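Local atomic coordinates of uncharacterized protein (Chondromyces crocatus, PDB entry 6I86), a protein that is of unknown function but is encoded in the crocagin gene cluster and probably takes part in making this ribosomally synthesised, post-translationally modified peptide. Residues A31-T35 with N36-D40. Numbering follows the deposited sequence.
Sequences AFWST and NDAVD
The rings of Phe-32 and Trp-33 meet edge on face, and both touch the methyl group of Ala-38 across the bend between two helices. Phe-32 CD1 lies 3.6 Å above the Trp-33 ring plane, offset toward its rim, while Trp-33 CG lies in plane at the edge of the phenyl. Ala-38 CB comes obliquely to the indole, 4.2 Å from Trp-33 CE3, and also touches the phenyl, 4.1 Å from Phe-32 CE1, so one small methyl bridges the two aromatics. With CG opposite the backbone N (chi1 -176°), Phe-32 also places CE1 and CZ beside Ala-38 O, each at 4.0 Å, the oxygen lying oblique to the ring. The indole NE1 is hydrogen-bonded to Ile-27 O.

On the exposed side of the turn, Thr-35 OG1 gives a weak hydrogen bond to Asn-36 OD1 at 3.3 Å. Asn-36 sets its CG between its own N and carbonyl carbon (chi1 60°); this torsion, with chi2 at -69°, places the amide oxygen beside Thr-35 OG1. Asp-37 then takes a left-handed backbone conformation and occupies the N-cap position of helix 38-47 without a side-chain capping bond.

Arg-41, one turn into that helix, ties the bend together: NH1 and NH2 of its guanidinium are hydrogen-bonded to Phe-32 O and Asn-36 O, and it makes a cation-pi contact with the Phe-32 ring. Phe-32 packs further on Ile-42 and Leu-45, and Trp-33 on Ile-42 and Pro-103. Short helix 30-34 and helix 38-47 are thus joined within the surface connection between strands 17-22 and 51-55, antiparallel neighbours in the four-stranded sheet.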
ATOM      1  N   ALA A  31      10.278  17.012   7.330  1.00 52.14           N
ATOM      2  CA  ALA A  31      10.340  17.250   8.769  1.00 55.34           C
ATOM      3  C   ALA A  31       9.952  16.010   9.565  1.00 49.85           C
ATOM      4  O   ALA A  31      10.411  15.832  10.698  1.00 40.23           O
ATOM      5  CB  ALA A  31       9.441  18.426   9.147  1.00 57.10           C
ATOM      6  N   PHE A  32       9.108  15.151   8.991  1.00 38.49           N
ATOM      7  CA  PHE A  32       8.735  13.910   9.663  1.00 38.72           C
ATOM      8  C   PHE A  32       9.954  13.025   9.899  1.00 41.77           C
ATOM      9  O   PHE A  32      10.110  12.446  10.980  1.00 37.35           O
ATOM     10  CB  PHE A  32       7.684  13.170   8.832  1.00 29.71           C
ATOM     11  CG  PHE A  32       7.159  11.914   9.479  1.00 32.79           C
ATOM     12  CD1 PHE A  32       7.859  10.719   9.382  1.00 33.09           C
ATOM     13  CD2 PHE A  32       5.953  11.922  10.162  1.00 30.87           C
ATOM     14  CE1 PHE A  32       7.375   9.563   9.971  1.00 33.85           C
ATOM     15  CE2 PHE A  32       5.463  10.770  10.749  1.00 28.95           C
ATOM     16  CZ  PHE A  32       6.175   9.589  10.654  1.00 34.11           C
ATOM     17  N   TRP A  33      10.829  12.913   8.902  1.00 36.68           N
ATOM     18  CA  TRP A  33      11.918  11.947   8.946  1.00 36.58           C
ATOM     19  C   TRP A  33      13.214  12.519   9.502  1.00 42.59           C
ATOM     20  O   TRP A  33      14.098  11.746   9.889  1.00 41.40           O
ATOM     21  CB  TRP A  33      12.166  11.388   7.542  1.00 39.24           C
ATOM     22  CG  TRP A  33      10.970  10.680   6.992  1.00 34.35           C
ATOM     23  CD1 TRP A  33       9.923  11.241   6.317  1.00 34.52           C
ATOM     24  CD2 TRP A  33      10.682   9.282   7.087  1.00 35.79           C
ATOM     25  NE1 TRP A  33       9.007  10.276   5.979  1.00 34.74           N
ATOM     26  CE2 TRP A  33       9.448   9.064   6.442  1.00 31.86           C
ATOM     27  CE3 TRP A  33      11.350   8.189   7.649  1.00 33.42           C
ATOM     28  CZ2 TRP A  33       8.872   7.800   6.341  1.00 26.85           C
ATOM     29  CZ3 TRP A  33      10.774   6.937   7.551  1.00 31.53           C
ATOM     30  CH2 TRP A  33       9.548   6.752   6.903  1.00 34.87           C
ATOM     31  N   SER A  34      13.350  13.845   9.558  1.00 40.51           N
ATOM     32  CA  SER A  34      14.580  14.455  10.046  1.00 50.33           C
ATOM     33  C   SER A  34      14.727  14.371  11.561  1.00 56.28           C
ATOM     34  O   SER A  34      15.851  14.471  12.063  1.00 59.30           O
ATOM     35  CB  SER A  34      14.655  15.918   9.603  1.00 54.36           C
ATOM     36  OG  SER A  34      13.664  16.697  10.248  1.00 61.46           O
ATOM     37  N   THR A  35      13.633  14.197  12.297  1.00 50.95           N
ATOM     38  CA  THR A  35      13.687  14.071  13.746  1.00 57.00           C
ATOM     39  C   THR A  35      13.556  12.605  14.160  1.00 42.65           C
ATOM     40  O   THR A  35      13.196  11.735  13.365  1.00 40.00           O
ATOM     41  CB  THR A  35      12.604  14.927  14.413  1.00 60.39           C
ATOM     42  OG1 THR A  35      12.665  14.753  15.834  1.00 71.81           O
ATOM     43  CG2 THR A  35      11.225  14.537  13.925  1.00 43.50           C
ATOM     44  N   ASN A  36      13.846  12.346  15.433  1.00 40.15           N
ATOM     45  CA  ASN A  36      14.052  10.993  15.929  1.00 42.64           C
ATOM     46  C   ASN A  36      12.727  10.259  16.140  1.00 40.96           C
ATOM     47  O   ASN A  36      11.645  10.850  16.149  1.00 39.86           O
ATOM     48  CB  ASN A  36      14.854  11.022  17.230  1.00 49.86           C
ATOM     49  CG  ASN A  36      14.154  11.797  18.330  1.00 59.57           C
ATOM     50  OD1 ASN A  36      14.031  13.020  18.257  1.00 64.43           O
ATOM     51  ND2 ASN A  36      13.697  11.091  19.357  1.00 62.15           N
ATOM     52  N   ASP A  37      12.838   8.939  16.316  1.00 36.32           N
ATOM     53  CA  ASP A  37      11.697   8.061  16.588  1.00 37.04           C
ATOM     54  C   ASP A  37      10.640   8.145  15.495  1.00 39.69           C
ATOM     55  O   ASP A  37       9.438   8.103  15.765  1.00 37.46           O
ATOM     56  CB  ASP A  37      11.072   8.354  17.951  1.00 42.95           C
ATOM     57  CG  ASP A  37      12.051   8.199  19.078  1.00 54.53           C
ATOM     58  OD1 ASP A  37      13.002   7.403  18.934  1.00 47.37           O
ATOM     59  OD2 ASP A  37      11.854   8.858  20.115  1.00 58.63           O
ATOM     60  N   ALA A  38      11.089   8.265  14.246  1.00 35.58           N
ATOM     61  CA  ALA A  38      10.148   8.193  13.138  1.00 35.09           C
ATOM     62  C   ALA A  38       9.405   6.866  13.138  1.00 37.90           C
ATOM     63  O   ALA A  38       8.238   6.808  12.735  1.00 33.80           O
ATOM     64  CB  ALA A  38      10.873   8.404  11.811  1.00 31.34           C
ATOM     65  N   VAL A  39      10.052   5.798  13.615  1.00 27.35           N
ATOM     66  CA  VAL A  39       9.421   4.483  13.635  1.00 31.93           C
ATOM     67  C   VAL A  39       8.234   4.468  14.592  1.00 32.50           C
ATOM     68  O   VAL A  39       7.213   3.821  14.323  1.00 34.80           O
ATOM     69  CB  VAL A  39      10.461   3.401  13.987  1.00 34.09           C
ATOM     70  CG1 VAL A  39      10.978   3.573  15.414  1.00 37.75           C
ATOM     71  CG2 VAL A  39       9.874   2.012  13.786  1.00 37.61           C
ATOM     72  N   ASP A  40       8.341   5.177  15.720  1.00 29.02           N
ATOM     73  CA  ASP A  40       7.204   5.275  16.628  1.00 32.52           C
ATOM     74  C   ASP A  40       6.095   6.122  16.025  1.00 36.60           C
ATOM     75  O   ASP A  40       4.908   5.835  16.219  1.00 30.45           O
ATOM     76  CB  ASP A  40       7.638   5.859  17.973  1.00 35.08           C
ATOM     77  CG  ASP A  40       8.493   4.903  18.776  1.00 38.50           C
ATOM     78  OD1 ASP A  40       9.300   5.374  19.603  1.00 51.17           O
ATOM     79  OD2 ASP A  40       8.351   3.677  18.580  1.00 44.52           O
TER